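Local coordinates for protein CT_858 (Chlamydia trachomatis, PDB 3DPM) that probably cleaves peptide bonds within proteins as a serine-type endopeptidase, at residues T26-Y31 with F524-G529; L69-A74 with S511-L516; S83-Y88 with K183-P188; D114-V119 with T166-R171. All blocks are in the same frame, centred on the assembly; numbering follows the deposited sequence.

Overall arrangement
Four nested contacts, none crossing, organise this chain. From the N terminus, helix 25-31 opens interaction 1, the widest loop, closed by 524-529, far along the chain in the peptidase family S41 region. Residues 69-74 follow and pack against strand 507-518 in interaction 2; K28 of interaction 1 donates to N70 O of interaction 2, which ties the two together. Inside it, 83-88 with 183-188 closes the PDZ-like region, and 114-119 with 166-171 closes a shorter loop within that. Interactions 3 and 4 share one sheet and touch, W184 and L86 resting on T166, with centres about 17 Å apart; the centres of interactions 2 and 3 are about 29 Å apart.

Interaction 1: residues T26-Y31 with F524-G529; sequences TWKEQY and FIENIG
W27 lies against F524, I528 and N527, so that one indole joins a short N-terminal helix to the loop between strands 507-518 and 534-535, within the peptidase family S41 region. The rings of W27 and F524 meet obliquely, their planes 43° apart, and W27 CZ3 comes within 3.6 Å of F524 CD1. F524 covers one face of the indole, while CB of Y31, one helical turn on, covers the opposite face. I528 crosses the indole at roughly a right angle and brings CD1 to 3.4 Å from W27 CH2. Y31 also touches the loop, its CE2 3.6 Å from N527 CB. Beside this apolar cluster runs a charged link. The K28 chain bends at its second torsion (chi2 -66°), swinging the amine towards the loop and N70 O, another partner. P204 and Q207 of the second subunit pack on T26 and F524. The K28 NZ to E526 OE2 salt bridge spans 3.1 Å and reaches the oxygen from its anti side.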
loop_
_atom_site.group_PDB
_atom_site.type_symbol
_atom_site.label_atom_id
_atom_site.label_comp_id
_atom_site.label_asym_id
_atom_site.label_seq_id
_atom_site.Cartn_x
_atom_site.Cartn_y
_atom_site.Cartn_z
ATOM N N THR A 26 -20.083 16.120 -9.320
ATOM C CA THR A 26 -21.363 16.772 -9.581
ATOM C C THR A 26 -21.627 17.905 -8.593
ATOM O O THR A 26 -22.191 18.934 -8.948
ATOM C CB THR A 26 -22.508 15.766 -9.477
ATOM O OG1 THR A 26 -22.362 14.782 -10.508
ATOM C CG2 THR A 26 -23.848 16.463 -9.624
ATOM N N TRP A 27 -21.228 17.709 -7.345
ATOM C CA TRP A 27 -21.437 18.726 -6.328
ATOM C C TRP A 27 -20.530 19.937 -6.546
ATOM O O TRP A 27 -20.950 21.079 -6.350
ATOM C CB TRP A 27 -21.212 18.132 -4.926
ATOM C CG TRP A 27 -21.048 19.164 -3.830
ATOM C CD1 TRP A 27 -19.872 19.653 -3.332
ATOM C CD2 TRP A 27 -22.094 19.867 -3.144
ATOM N NE1 TRP A 27 -20.119 20.616 -2.386
ATOM C CE2 TRP A 27 -21.474 20.767 -2.248
ATOM C CE3 TRP A 27 -23.494 19.827 -3.202
ATOM C CZ2 TRP A 27 -22.208 21.622 -1.412
ATOM C CZ3 TRP A 27 -24.221 20.674 -2.374
ATOM C CH2 TRP A 27 -23.577 21.560 -1.491
ATOM N N LYS A 28 -19.294 19.691 -6.959
ATOM C CA LYS A 28 -18.360 20.783 -7.176
ATOM C C LYS A 28 -18.768 21.625 -8.389
ATOM O O LYS A 28 -18.518 22.831 -8.438
ATOM C CB LYS A 28 -16.933 20.231 -7.355
ATOM C CG LYS A 28 -16.426 19.421 -6.157
ATOM C CD LYS A 28 -16.243 20.283 -4.917
ATOM C CE LYS A 28 -15.806 19.463 -3.712
ATOM N NZ LYS A 28 -15.463 20.320 -2.542
ATOM N N GLU A 29 -19.410 20.988 -9.360
ATOM C CA GLU A 29 -19.843 21.691 -10.564
ATOM C C GLU A 29 -21.004 22.644 -10.277
ATOM O O GLU A 29 -21.054 23.758 -10.800
ATOM C CB GLU A 29 -20.267 20.687 -11.644
ATOM C CG GLU A 29 -19.217 19.623 -11.948
ATOM C CD GLU A 29 -19.707 18.533 -12.916
ATOM O OE1 GLU A 29 -20.905 18.150 -12.873
ATOM O OE2 GLU A 29 -18.879 18.039 -13.711
ATOM N N GLN A 30 -21.926 22.212 -9.428
ATOM C CA GLN A 30 -23.082 23.031 -9.115
ATOM C C GLN A 30 -22.940 23.980 -7.931
ATOM O O GLN A 30 -23.448 25.094 -7.980
ATOM C CB GLN A 30 -24.298 22.127 -8.938
ATOM C CG GLN A 30 -24.670 21.417 -10.225
ATOM C CD GLN A 30 -25.611 20.262 -10.004
ATOM O OE1 GLN A 30 -26.697 20.426 -9.450
ATOM N NE2 GLN A 30 -25.199 19.075 -10.441
ATOM N N TYR A 31 -22.256 23.561 -6.876
ATOM C CA TYR A 31 -22.094 24.439 -5.727
ATOM C C TYR A 31 -20.947 25.426 -5.943
ATOM O O TYR A 31 -21.024 26.568 -5.512
ATOM C CB TYR A 31 -21.856 23.619 -4.450
ATOM C CG TYR A 31 -21.501 24.450 -3.233
ATOM C CD1 TYR A 31 -22.476 25.150 -2.524
ATOM C CD2 TYR A 31 -20.176 24.558 -2.810
ATOM C CE1 TYR A 31 -22.136 25.941 -1.419
ATOM C CE2 TYR A 31 -19.826 25.345 -1.717
ATOM C CZ TYR A 31 -20.807 26.033 -1.026
ATOM O OH TYR A 31 -20.448 26.820 0.048
ATOM N N PHE A 524 -25.718 18.191 2.552
ATOM C CA PHE A 524 -24.380 17.678 2.374
ATOM C C PHE A 524 -23.472 18.336 3.394
ATOM O O PHE A 524 -23.764 19.424 3.880
ATOM C CB PHE A 524 -23.864 17.968 0.966
ATOM C CG PHE A 524 -24.608 17.242 -0.104
ATOM C CD1 PHE A 524 -25.657 17.851 -0.764
ATOM C CD2 PHE A 524 -24.303 15.919 -0.403
ATOM C CE1 PHE A 524 -26.404 17.150 -1.710
ATOM C CE2 PHE A 524 -25.041 15.209 -1.344
ATOM C CZ PHE A 524 -26.095 15.824 -1.998
ATOM N N ILE A 525 -22.378 17.659 3.716
ATOM C CA ILE A 525 -21.400 18.156 4.668
ATOM C C ILE A 525 -20.241 18.789 3.888
ATOM O O ILE A 525 -19.627 19.759 4.336
ATOM C CB ILE A 525 -20.909 16.983 5.571
ATOM C CG1 ILE A 525 -22.026 16.605 6.548
ATOM C CG2 ILE A 525 -19.645 17.357 6.324
ATOM C CD1 ILE A 525 -21.898 15.208 7.150
ATOM N N GLU A 526 -19.974 18.245 2.703
ATOM C CA GLU A 526 -18.896 18.720 1.827
ATOM C C GLU A 526 -18.999 20.214 1.540
ATOM O O GLU A 526 -19.995 20.667 0.985
ATOM C CB GLU A 526 -18.919 17.936 0.508
ATOM C CG GLU A 526 -17.722 18.161 -0.417
ATOM C CD GLU A 526 -16.408 17.752 0.215
ATOM O OE1 GLU A 526 -16.401 16.720 0.925
ATOM O OE2 GLU A 526 -15.389 18.453 -0.008
ATOM N N ASN A 527 -17.961 20.960 1.920
ATOM C CA ASN A 527 -17.891 22.412 1.728
ATOM C C ASN A 527 -18.780 23.218 2.671
ATOM O O ASN A 527 -18.496 24.375 2.970
ATOM C CB ASN A 527 -18.253 22.787 0.291
ATOM C CG ASN A 527 -17.132 22.515 -0.686
ATOM O OD1 ASN A 527 -16.027 23.041 -0.540
ATOM N ND2 ASN A 527 -17.411 21.701 -1.697
ATOM N N ILE A 528 -19.858 22.611 3.137
ATOM C CA ILE A 528 -20.781 23.307 4.017
ATOM C C ILE A 528 -20.450 23.060 5.484
ATOM O O ILE A 528 -20.594 23.953 6.318
ATOM C CB ILE A 528 -22.223 22.851 3.729
ATOM C CG1 ILE A 528 -22.537 23.086 2.254
ATOM C CG2 ILE A 528 -23.210 23.595 4.625
ATOM C CD1 ILE A 528 -23.748 22.318 1.785
ATOM N N GLY A 529 -20.007 21.845 5.787
ATOM C CA GLY A 529 -19.669 21.505 7.153
ATOM C C GLY A 529 -20.875 21.614 8.065
ATOM O O GLY A 529 -22.019 21.539 7.611
#

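Interaction 2: residues L69-A74 with S511-L516; sequences LNDFHA and SLTGSL. With LAS (N-acetyl-S-({(2R,3S,4R)-3-hydroxy-2-[(1S)-1-hydroxy-2-methylpropyl]-4-methyl-5-oxopyrrolidin-2-yl}carbonyl)cysteine), chain C.
H73 touches T513 with its CB and S511 with its backbone, and its imidazole points on to the lactam part of a bound lactacystin (LAS). CB lies 3.5 Å from T513 OG1. With CG anti to the carbonyl carbon (chi1 -80°), the ring turns towards the ligand, and CD2 and CE1 approach LAS C3. At the tip NE2 is closest, 3.3 Å from LAS C3 and 3.4 Å from LAS O2. The backbone is gripped at both ends. S511 OG donates to H73 O at 2.5 Å, tilted 30° from the carbonyl plane, and H73 N donates to D71 OD1 at 2.8 Å in an Asx turn. The other carboxylate oxygen, D71 OD2, accepts from T513 OG1 at 2.7 Å from the syn side, tilted 31° out of the carboxylate plane, and Y22 OH is a further partner. Two strand hydroxyls thus donate, one to the carboxylate that fixes H73 N and one to H73 O, consistent with a histidine held facing the ligand of a serine-type peptidase.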
loop_
_atom_site.group_PDB
_atom_site.type_symbol
_atom_site.label_atom_id
_atom_site.label_comp_id
_atom_site.label_asym_id
_atom_site.label_seq_id
_atom_site.Cartn_x
_atom_site.Cartn_y
_atom_site.Cartn_z
ATOM N N LEU A 69 -10.405 22.179 -6.754
ATOM C CA LEU A 69 -11.552 21.377 -6.341
ATOM C C LEU A 69 -12.083 21.881 -5.006
ATOM O O LEU A 69 -13.195 21.529 -4.607
ATOM C CB LEU A 69 -11.154 19.903 -6.195
ATOM C CG LEU A 69 -10.733 19.091 -7.429
ATOM C CD1 LEU A 69 -10.190 17.736 -6.992
ATOM C CD2 LEU A 69 -11.923 18.904 -8.356
ATOM N N ASN A 70 -11.286 22.698 -4.318
ATOM C CA ASN A 70 -11.674 23.250 -3.015
ATOM C C ASN A 70 -12.164 22.109 -2.098
ATOM O O ASN A 70 -13.240 22.179 -1.502
ATOM C CB ASN A 70 -12.768 24.313 -3.220
ATOM C CG ASN A 70 -13.055 25.120 -1.960
ATOM O OD1 ASN A 70 -13.824 26.081 -1.988
ATOM N ND2 ASN A 70 -12.441 24.731 -0.852
ATOM N N ASP A 71 -11.348 21.061 -2.007
ATOM C CA ASP A 71 -11.636 19.860 -1.215
ATOM C C ASP A 71 -10.411 19.591 -0.346
ATOM O O ASP A 71 -9.307 19.409 -0.869
ATOM C CB ASP A 71 -11.862 18.667 -2.159
ATOM C CG ASP A 71 -12.390 17.414 -1.439
ATOM O OD1 ASP A 71 -12.068 17.210 -0.248
ATOM O OD2 ASP A 71 -13.121 16.617 -2.079
ATOM N N PHE A 72 -10.601 19.566 0.971
ATOM C CA PHE A 72 -9.494 19.322 1.897
ATOM C C PHE A 72 -8.935 17.906 1.796
ATOM O O PHE A 72 -7.806 17.648 2.218
ATOM C CB PHE A 72 -9.922 19.604 3.343
ATOM C CG PHE A 72 -10.261 21.047 3.608
ATOM C CD1 PHE A 72 -11.586 21.437 3.795
ATOM C CD2 PHE A 72 -9.256 22.016 3.669
ATOM C CE1 PHE A 72 -11.909 22.765 4.041
ATOM C CE2 PHE A 72 -9.562 23.346 3.909
ATOM C CZ PHE A 72 -10.898 23.725 4.098
ATOM N N HIS A 73 -9.726 16.993 1.240
ATOM C CA HIS A 73 -9.302 15.610 1.069
ATOM C C HIS A 73 -8.672 15.372 -0.297
ATOM O O HIS A 73 -8.061 14.329 -0.514
ATOM C CB HIS A 73 -10.486 14.656 1.249
ATOM C CG HIS A 73 -10.836 14.391 2.678
ATOM N ND1 HIS A 73 -12.120 14.091 3.087
ATOM C CD2 HIS A 73 -10.071 14.377 3.797
ATOM C CE1 HIS A 73 -12.130 13.906 4.395
ATOM N NE2 HIS A 73 -10.900 14.073 4.850
ATOM N N ALA A 74 -8.837 16.321 -1.219
ATOM C CA ALA A 74 -8.263 16.204 -2.560
ATOM C C ALA A 74 -6.934 16.949 -2.625
ATOM O O ALA A 74 -6.897 18.169 -2.478
ATOM C CB ALA A 74 -9.222 16.763 -3.589
ATOM N N SER A 511 -4.668 12.089 -3.589
ATOM C CA SER A 511 -5.794 11.598 -2.811
ATOM C C SER A 511 -7.067 12.233 -3.348
ATOM O O SER A 511 -7.077 13.414 -3.705
ATOM C CB SER A 511 -5.622 11.950 -1.329
ATOM O OG SER A 511 -5.841 13.330 -1.114
ATOM N N LEU A 512 -8.129 11.441 -3.415
ATOM C CA LEU A 512 -9.416 11.914 -3.915
ATOM C C LEU A 512 -10.525 11.464 -2.973
ATOM O O LEU A 512 -10.334 10.552 -2.181
ATOM C CB LEU A 512 -9.686 11.348 -5.307
ATOM C CG LEU A 512 -8.608 11.494 -6.379
ATOM C CD1 LEU A 512 -9.088 10.811 -7.648
ATOM C CD2 LEU A 512 -8.307 12.962 -6.640
ATOM N N THR A 513 -11.682 12.107 -3.071
ATOM C CA THR A 513 -12.826 11.776 -2.233
ATOM C C THR A 513 -13.720 10.813 -3.007
ATOM O O THR A 513 -14.156 11.111 -4.117
ATOM C CB THR A 513 -13.604 13.046 -1.888
ATOM O OG1 THR A 513 -12.696 14.007 -1.334
ATOM C CG2 THR A 513 -14.700 12.754 -0.891
ATOM N N GLY A 514 -13.978 9.647 -2.429
ATOM C CA GLY A 514 -14.802 8.666 -3.108
ATOM C C GLY A 514 -16.243 8.617 -2.640
ATOM O O GLY A 514 -16.996 7.739 -3.069
ATOM N N SER A 515 -16.634 9.541 -1.762
ATOM C CA SER A 515 -18.003 9.556 -1.275
ATOM C C SER A 515 -18.492 10.946 -0.886
ATOM O O SER A 515 -17.699 11.861 -0.655
ATOM C CB SER A 515 -18.155 8.604 -0.075
ATOM O OG SER A 515 -17.960 9.265 1.165
ATOM N N LEU A 516 -19.811 11.093 -0.838
ATOM C CA LEU A 516 -20.456 12.340 -0.456
ATOM C C LEU A 516 -21.348 12.039 0.738
ATOM O O LEU A 516 -22.365 11.365 0.606
ATOM C CB LEU A 516 -21.295 12.889 -1.608
ATOM C CG LEU A 516 -20.622 13.970 -2.456
ATOM C CD1 LEU A 516 -21.541 14.389 -3.604
ATOM C CD2 LEU A 516 -20.287 15.165 -1.572
HETATM C C18 LAS C . -11.372 11.412 8.265
HETATM O O19 LAS C . -10.926 11.312 9.422
HETATM C C9 LAS C . -10.984 10.358 7.226
HETATM C C10 LAS C . -12.231 9.817 6.502
HETATM C C11 LAS C . -13.249 8.985 7.278
HETATM C C16 LAS C . -13.013 9.061 8.783
HETATM C C12 LAS C . -14.622 9.558 6.923
HETATM O O17 LAS C . -11.761 8.978 5.451
HETATM N N8 LAS C . -10.078 9.331 7.845
HETATM C C6 LAS C . -9.041 9.172 7.013
HETATM O O7 LAS C . -8.136 8.357 7.171
HETATM C C5 LAS C . -9.156 10.062 5.765
HETATM C C20 LAS C . -7.778 10.646 5.430
HETATM C C3 LAS C . -10.094 11.163 6.257
HETATM O O2 LAS C . -9.261 12.032 7.036
#

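Interaction 3: residues S83-Y88 with K183-P188; sequences SAYLPY and KWRYVP
S83 and V187 form the first hydrogen-bonded pair of an antiparallel ladder, and Y85 with R185 forms the next. V187 N donates to S83 O at 2.7 Å, almost straight, while S83 N answers to V187 O at 3.0 Å. Y85 N and R185 O repeat the exchange, as do R185 N and Y85 O at 2.9 Å. R185 O has a second donor, a water at 3.0 Å that also lies in hydrogen-bonding contact with S83 OG. The non-hydrogen-bonded pair between them, A84 with Y186, uses weaker terms: A84 CA sends its hydrogen to R185 O. Y186 OH finds its partner in E82. R185 NH1 turns back to K183 O, in a bond modelled doubtfully short. Beyond the ladder L86 CD1 sits over the six-membered ring of W184 in a CH-pi contact, 3.7 Å from its centroid, and P87 CD lies over one face of the R185 guanidinium, 3.4 Å from its NE. In this PDZ-like region strand 83-92 also bonds through A84 to R153 on its other flank, while W184 and L86 lean on T166 of strand 165-171.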
loop_
_atom_site.group_PDB
_atom_site.type_symbol
_atom_site.label_atom_id
_atom_site.label_comp_id
_atom_site.label_asym_id
_atom_site.label_seq_id
_atom_site.Cartn_x
_atom_site.Cartn_y
_atom_site.Cartn_z
ATOM N N SER A 83 12.010 22.853 1.301
ATOM C CA SER A 83 11.035 23.404 2.236
ATOM C C SER A 83 11.617 24.572 3.028
ATOM O O SER A 83 12.835 24.690 3.198
ATOM C CB SER A 83 10.539 22.322 3.204
ATOM O OG SER A 83 11.470 22.101 4.252
ATOM N N ALA A 84 10.730 25.437 3.500
ATOM C CA ALA A 84 11.110 26.606 4.279
ATOM C C ALA A 84 10.139 26.717 5.443
ATOM O O ALA A 84 8.961 26.392 5.323
ATOM C CB ALA A 84 11.054 27.866 3.417
ATOM N N TYR A 85 10.636 27.215 6.562
ATOM C CA TYR A 85 9.833 27.320 7.761
ATOM C C TYR A 85 10.267 28.517 8.608
ATOM O O TYR A 85 11.432 28.908 8.587
ATOM C CB TYR A 85 10.012 26.004 8.536
ATOM C CG TYR A 85 9.468 25.973 9.940
ATOM C CD1 TYR A 85 8.098 25.832 10.182
ATOM C CD2 TYR A 85 10.326 26.080 11.039
ATOM C CE1 TYR A 85 7.594 25.798 11.490
ATOM C CE2 TYR A 85 9.836 26.051 12.346
ATOM C CZ TYR A 85 8.472 25.909 12.565
ATOM O OH TYR A 85 7.986 25.884 13.856
ATOM N N LEU A 86 9.308 29.118 9.309
ATOM C CA LEU A 86 9.564 30.232 10.228
ATOM C C LEU A 86 8.899 29.811 11.544
ATOM O O LEU A 86 7.732 29.425 11.571
ATOM C CB LEU A 86 8.986 31.547 9.702
ATOM C CG LEU A 86 9.876 32.234 8.662
ATOM C CD1 LEU A 86 9.211 33.487 8.140
ATOM C CD2 LEU A 86 11.212 32.568 9.291
ATOM N N PRO A 87 9.654 29.858 12.652
ATOM C CA PRO A 87 9.210 29.479 14.001
ATOM C C PRO A 87 8.132 30.330 14.675
ATOM O O PRO A 87 8.320 30.782 15.800
ATOM C CB PRO A 87 10.513 29.493 14.788
ATOM C CG PRO A 87 11.234 30.659 14.163
ATOM C CD PRO A 87 11.021 30.414 12.689
ATOM N N TYR A 88 7.002 30.529 14.009
ATOM C CA TYR A 88 5.933 31.336 14.586
ATOM C C TYR A 88 4.565 30.722 14.323
ATOM O O TYR A 88 4.382 29.991 13.349
ATOM C CB TYR A 88 5.976 32.758 14.010
ATOM C CG TYR A 88 7.329 33.419 14.143
ATOM C CD1 TYR A 88 8.151 33.608 13.036
ATOM C CD2 TYR A 88 7.809 33.806 15.390
ATOM C CE1 TYR A 88 9.424 34.167 13.170
ATOM C CE2 TYR A 88 9.073 34.359 15.538
ATOM C CZ TYR A 88 9.878 34.538 14.427
ATOM O OH TYR A 88 11.140 35.075 14.586
ATOM N N LYS A 183 14.978 35.126 8.961
ATOM C CA LYS A 183 15.533 34.264 7.931
ATOM C C LYS A 183 14.799 32.940 7.879
ATOM O O LYS A 183 14.509 32.341 8.908
ATOM C CB LYS A 183 17.014 34.015 8.203
ATOM C CG LYS A 183 17.787 33.560 6.983
ATOM C CD LYS A 183 19.271 33.616 7.256
ATOM C CE LYS A 183 20.078 33.596 5.969
ATOM N NZ LYS A 183 21.523 33.802 6.256
ATOM N N TRP A 184 14.483 32.489 6.674
ATOM C CA TRP A 184 13.784 31.225 6.530
ATOM C C TRP A 184 14.678 30.037 6.864
ATOM O O TRP A 184 15.824 29.972 6.417
ATOM C CB TRP A 184 13.278 31.039 5.094
ATOM C CG TRP A 184 12.111 31.868 4.708
ATOM C CD1 TRP A 184 12.128 33.055 4.031
ATOM C CD2 TRP A 184 10.732 31.557 4.941
ATOM N NE1 TRP A 184 10.842 33.503 3.824
ATOM C CE2 TRP A 184 9.965 32.603 4.375
ATOM C CE3 TRP A 184 10.068 30.493 5.573
ATOM C CZ2 TRP A 184 8.566 32.615 4.422
ATOM C CZ3 TRP A 184 8.678 30.507 5.617
ATOM C CH2 TRP A 184 7.943 31.563 5.046
ATOM N N ARG A 185 14.161 29.112 7.668
ATOM C CA ARG A 185 14.900 27.890 7.970
ATOM C C ARG A 185 14.653 27.188 6.643
ATOM O O ARG A 185 13.552 26.723 6.381
ATOM C CB ARG A 185 14.244 27.107 9.116
ATOM C CG ARG A 185 14.484 27.668 10.531
ATOM C CD ARG A 185 14.094 29.141 10.653
ATOM N NE ARG A 185 14.259 29.670 12.009
ATOM C CZ ARG A 185 14.671 30.909 12.275
ATOM N NH1 ARG A 185 14.968 31.737 11.279
ATOM N NH2 ARG A 185 14.779 31.328 13.533
ATOM N N TYR A 186 15.675 27.134 5.802
ATOM C CA TYR A 186 15.546 26.566 4.465
ATOM C C TYR A 186 16.241 25.237 4.186
ATOM O O TYR A 186 17.425 25.071 4.464
ATOM C CB TYR A 186 16.046 27.615 3.469
ATOM C CG TYR A 186 16.024 27.222 2.010
ATOM C CD1 TYR A 186 14.821 27.115 1.315
ATOM C CD2 TYR A 186 17.216 27.011 1.308
ATOM C CE1 TYR A 186 14.801 26.818 -0.040
ATOM C CE2 TYR A 186 17.204 26.713 -0.049
ATOM C CZ TYR A 186 15.997 26.622 -0.712
ATOM O OH TYR A 186 15.984 26.357 -2.056
ATOM N N VAL A 187 15.493 24.288 3.632
ATOM C CA VAL A 187 16.069 23.006 3.249
ATOM C C VAL A 187 16.058 23.008 1.721
ATOM O O VAL A 187 14.995 22.995 1.103
ATOM C CB VAL A 187 15.234 21.799 3.724
ATOM C CG1 VAL A 187 15.880 20.512 3.223
ATOM C CG2 VAL A 187 15.121 21.791 5.245
ATOM N N PRO A 188 17.245 23.033 1.092
ATOM C CA PRO A 188 17.325 23.040 -0.370
ATOM C C PRO A 188 16.822 21.746 -1.009
ATOM O O PRO A 188 16.669 20.715 -0.339
ATOM C CB PRO A 188 18.805 23.287 -0.627
ATOM C CG PRO A 188 19.450 22.591 0.508
ATOM C CD PRO A 188 18.592 22.963 1.689
HETATM O O HOH W 1 12.662 23.874 6.238
#

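Interaction 4: residues D114-V119 with T166-R171; sequences DELLEV and TTLKIR
E115 pairs with R171, L116 with I170, and V119 with L168 along two antiparallel strands of the PDZ-like sheet, interrupted by a classic beta bulge where L117 and E118 both face K169. E115 N and R171 O bond regularly at 3.0 Å, and R171 N returns to E115 O. At the bulge, K169 O accepts two donors, L117 N at 2.7 Å and E118 N at 3.2 Å. K169 N then reaches E118 O, 46° above the carbonyl plane. The extra residue shifts the register by one.

Apolar contacts gather on the face carrying L116, V119, L168 and I170. V119 and L168 run alongside each other in the same direction, with V119 CG2 3.8 Å from L168 CD2. F151 packs on both L116 and L168, and V127 of helix 124-129 covers V119.

Charged side chains take the face of E115, E118, K169 and R171. E118 runs alongside K169, but its OE1 stays 4.4 Å from K169 NZ, too far for a salt bridge, and E179 is a long, weak partner for the lysine. L117 CD2 lies over one face of the R171 guanidinium. The bend of R171 at its third torsion (chi3 62°) brings NH2 into a salt bridge with E115 OE1, 2.9 Å away on the syn side and 21° out of the carboxylate plane, with a weak second bond from NE to the same oxygen.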
loop_
_atom_site.group_PDB
_atom_site.type_symbol
_atom_site.label_atom_id
_atom_site.label_comp_id
_atom_site.label_asym_id
_atom_site.label_seq_id
_atom_site.Cartn_x
_atom_site.Cartn_y
_atom_site.Cartn_z
ATOM N N ASP A 114 1.930 40.259 20.169
ATOM C CA ASP A 114 2.225 41.225 19.114
ATOM C C ASP A 114 1.275 40.997 17.942
ATOM O O ASP A 114 0.820 39.879 17.718
ATOM C CB ASP A 114 3.684 41.082 18.644
ATOM C CG ASP A 114 4.690 41.615 19.668
ATOM O OD1 ASP A 114 5.918 41.478 19.444
ATOM O OD2 ASP A 114 4.258 42.180 20.698
ATOM N N GLU A 115 0.963 42.058 17.206
ATOM C CA GLU A 115 0.088 41.938 16.049
ATOM C C GLU A 115 0.945 41.888 14.792
ATOM O O GLU A 115 1.882 42.674 14.641
ATOM C CB GLU A 115 -0.866 43.127 15.946
ATOM C CG GLU A 115 -2.043 42.861 15.031
ATOM C CD GLU A 115 -2.715 44.132 14.544
ATOM O OE1 GLU A 115 -2.852 45.080 15.345
ATOM O OE2 GLU A 115 -3.122 44.182 13.358
ATOM N N LEU A 116 0.633 40.956 13.897
ATOM C CA LEU A 116 1.371 40.823 12.650
ATOM C C LEU A 116 0.666 41.670 11.601
ATOM O O LEU A 116 -0.495 41.413 11.266
ATOM C CB LEU A 116 1.428 39.356 12.197
ATOM C CG LEU A 116 1.969 39.159 10.770
ATOM C CD1 LEU A 116 3.429 39.613 10.692
ATOM C CD2 LEU A 116 1.822 37.694 10.351
ATOM N N LEU A 117 1.369 42.673 11.080
ATOM C CA LEU A 117 0.787 43.574 10.091
ATOM C C LEU A 117 1.152 43.241 8.648
ATOM O O LEU A 117 0.287 43.251 7.765
ATOM C CB LEU A 117 1.197 45.027 10.394
ATOM C CG LEU A 117 0.885 45.572 11.794
ATOM C CD1 LEU A 117 1.358 47.014 11.901
ATOM C CD2 LEU A 117 -0.609 45.487 12.072
ATOM N N GLU A 118 2.423 42.952 8.398
ATOM C CA GLU A 118 2.855 42.644 7.045
ATOM C C GLU A 118 3.891 41.531 6.980
ATOM O O GLU A 118 4.491 41.152 7.975
ATOM C CB GLU A 118 3.438 43.894 6.382
ATOM C CG GLU A 118 2.565 45.139 6.470
ATOM C CD GLU A 118 3.168 46.321 5.727
ATOM O OE1 GLU A 118 4.377 46.269 5.404
ATOM O OE2 GLU A 118 2.443 47.309 5.471
ATOM N N VAL A 119 4.072 41.005 5.780
ATOM C CA VAL A 119 5.046 39.965 5.512
ATOM C C VAL A 119 5.660 40.381 4.178
ATOM O O VAL A 119 4.942 40.624 3.207
ATOM C CB VAL A 119 4.373 38.573 5.387
ATOM C CG1 VAL A 119 5.407 37.519 5.031
ATOM C CG2 VAL A 119 3.695 38.198 6.707
ATOM N N THR A 166 13.506 37.890 5.232
ATOM C CA THR A 166 12.208 38.474 4.910
ATOM C C THR A 166 11.863 39.442 6.028
ATOM O O THR A 166 12.506 39.427 7.068
ATOM C CB THR A 166 11.095 37.401 4.753
ATOM O OG1 THR A 166 9.860 38.052 4.419
ATOM C CG2 THR A 166 10.916 36.600 6.032
ATOM N N THR A 167 10.870 40.293 5.817
ATOM C CA THR A 167 10.504 41.266 6.832
ATOM C C THR A 167 9.100 41.099 7.371
ATOM O O THR A 167 8.132 41.118 6.618
ATOM C CB THR A 167 10.620 42.709 6.294
ATOM O OG1 THR A 167 11.959 42.948 5.849
ATOM C CG2 THR A 167 10.279 43.716 7.381
ATOM N N LEU A 168 8.993 40.924 8.680
ATOM C CA LEU A 168 7.690 40.827 9.316
ATOM C C LEU A 168 7.456 42.175 10.016
ATOM O O LEU A 168 8.281 42.611 10.825
ATOM C CB LEU A 168 7.664 39.698 10.357
ATOM C CG LEU A 168 7.906 38.262 9.869
ATOM C CD1 LEU A 168 7.930 37.315 11.066
ATOM C CD2 LEU A 168 6.830 37.857 8.866
ATOM N N LYS A 169 6.365 42.857 9.682
ATOM C CA LYS A 169 6.068 44.114 10.350
ATOM C C LYS A 169 5.051 43.800 11.437
ATOM O O LYS A 169 3.990 43.247 11.155
ATOM C CB LYS A 169 5.472 45.145 9.389
ATOM C CG LYS A 169 5.242 46.492 10.050
ATOM C CD LYS A 169 4.382 47.424 9.215
ATOM C CE LYS A 169 5.137 47.971 8.020
ATOM N NZ LYS A 169 6.345 48.702 8.486
ATOM N N ILE A 170 5.376 44.137 12.678
ATOM C CA ILE A 170 4.468 43.877 13.786
ATOM C C ILE A 170 4.166 45.141 14.583
ATOM O O ILE A 170 4.790 46.182 14.392
ATOM C CB ILE A 170 5.046 42.800 14.761
ATOM C CG1 ILE A 170 5.840 43.457 15.899
ATOM C CG2 ILE A 170 5.958 41.847 13.993
ATOM C CD1 ILE A 170 7.116 44.095 15.471
ATOM N N ARG A 171 3.190 45.035 15.474
ATOM C CA ARG A 171 2.804 46.142 16.328
ATOM C C ARG A 171 2.792 45.648 17.771
ATOM O O ARG A 171 2.180 44.627 18.086
ATOM C CB ARG A 171 1.421 46.669 15.929
ATOM C CG ARG A 171 0.901 47.813 16.794
ATOM C CD ARG A 171 -0.058 48.724 16.022
ATOM N NE ARG A 171 -1.266 48.032 15.572
ATOM C CZ ARG A 171 -2.046 48.443 14.568
ATOM N NH1 ARG A 171 -1.746 49.554 13.893
ATOM N NH2 ARG A 171 -3.132 47.744 14.234
#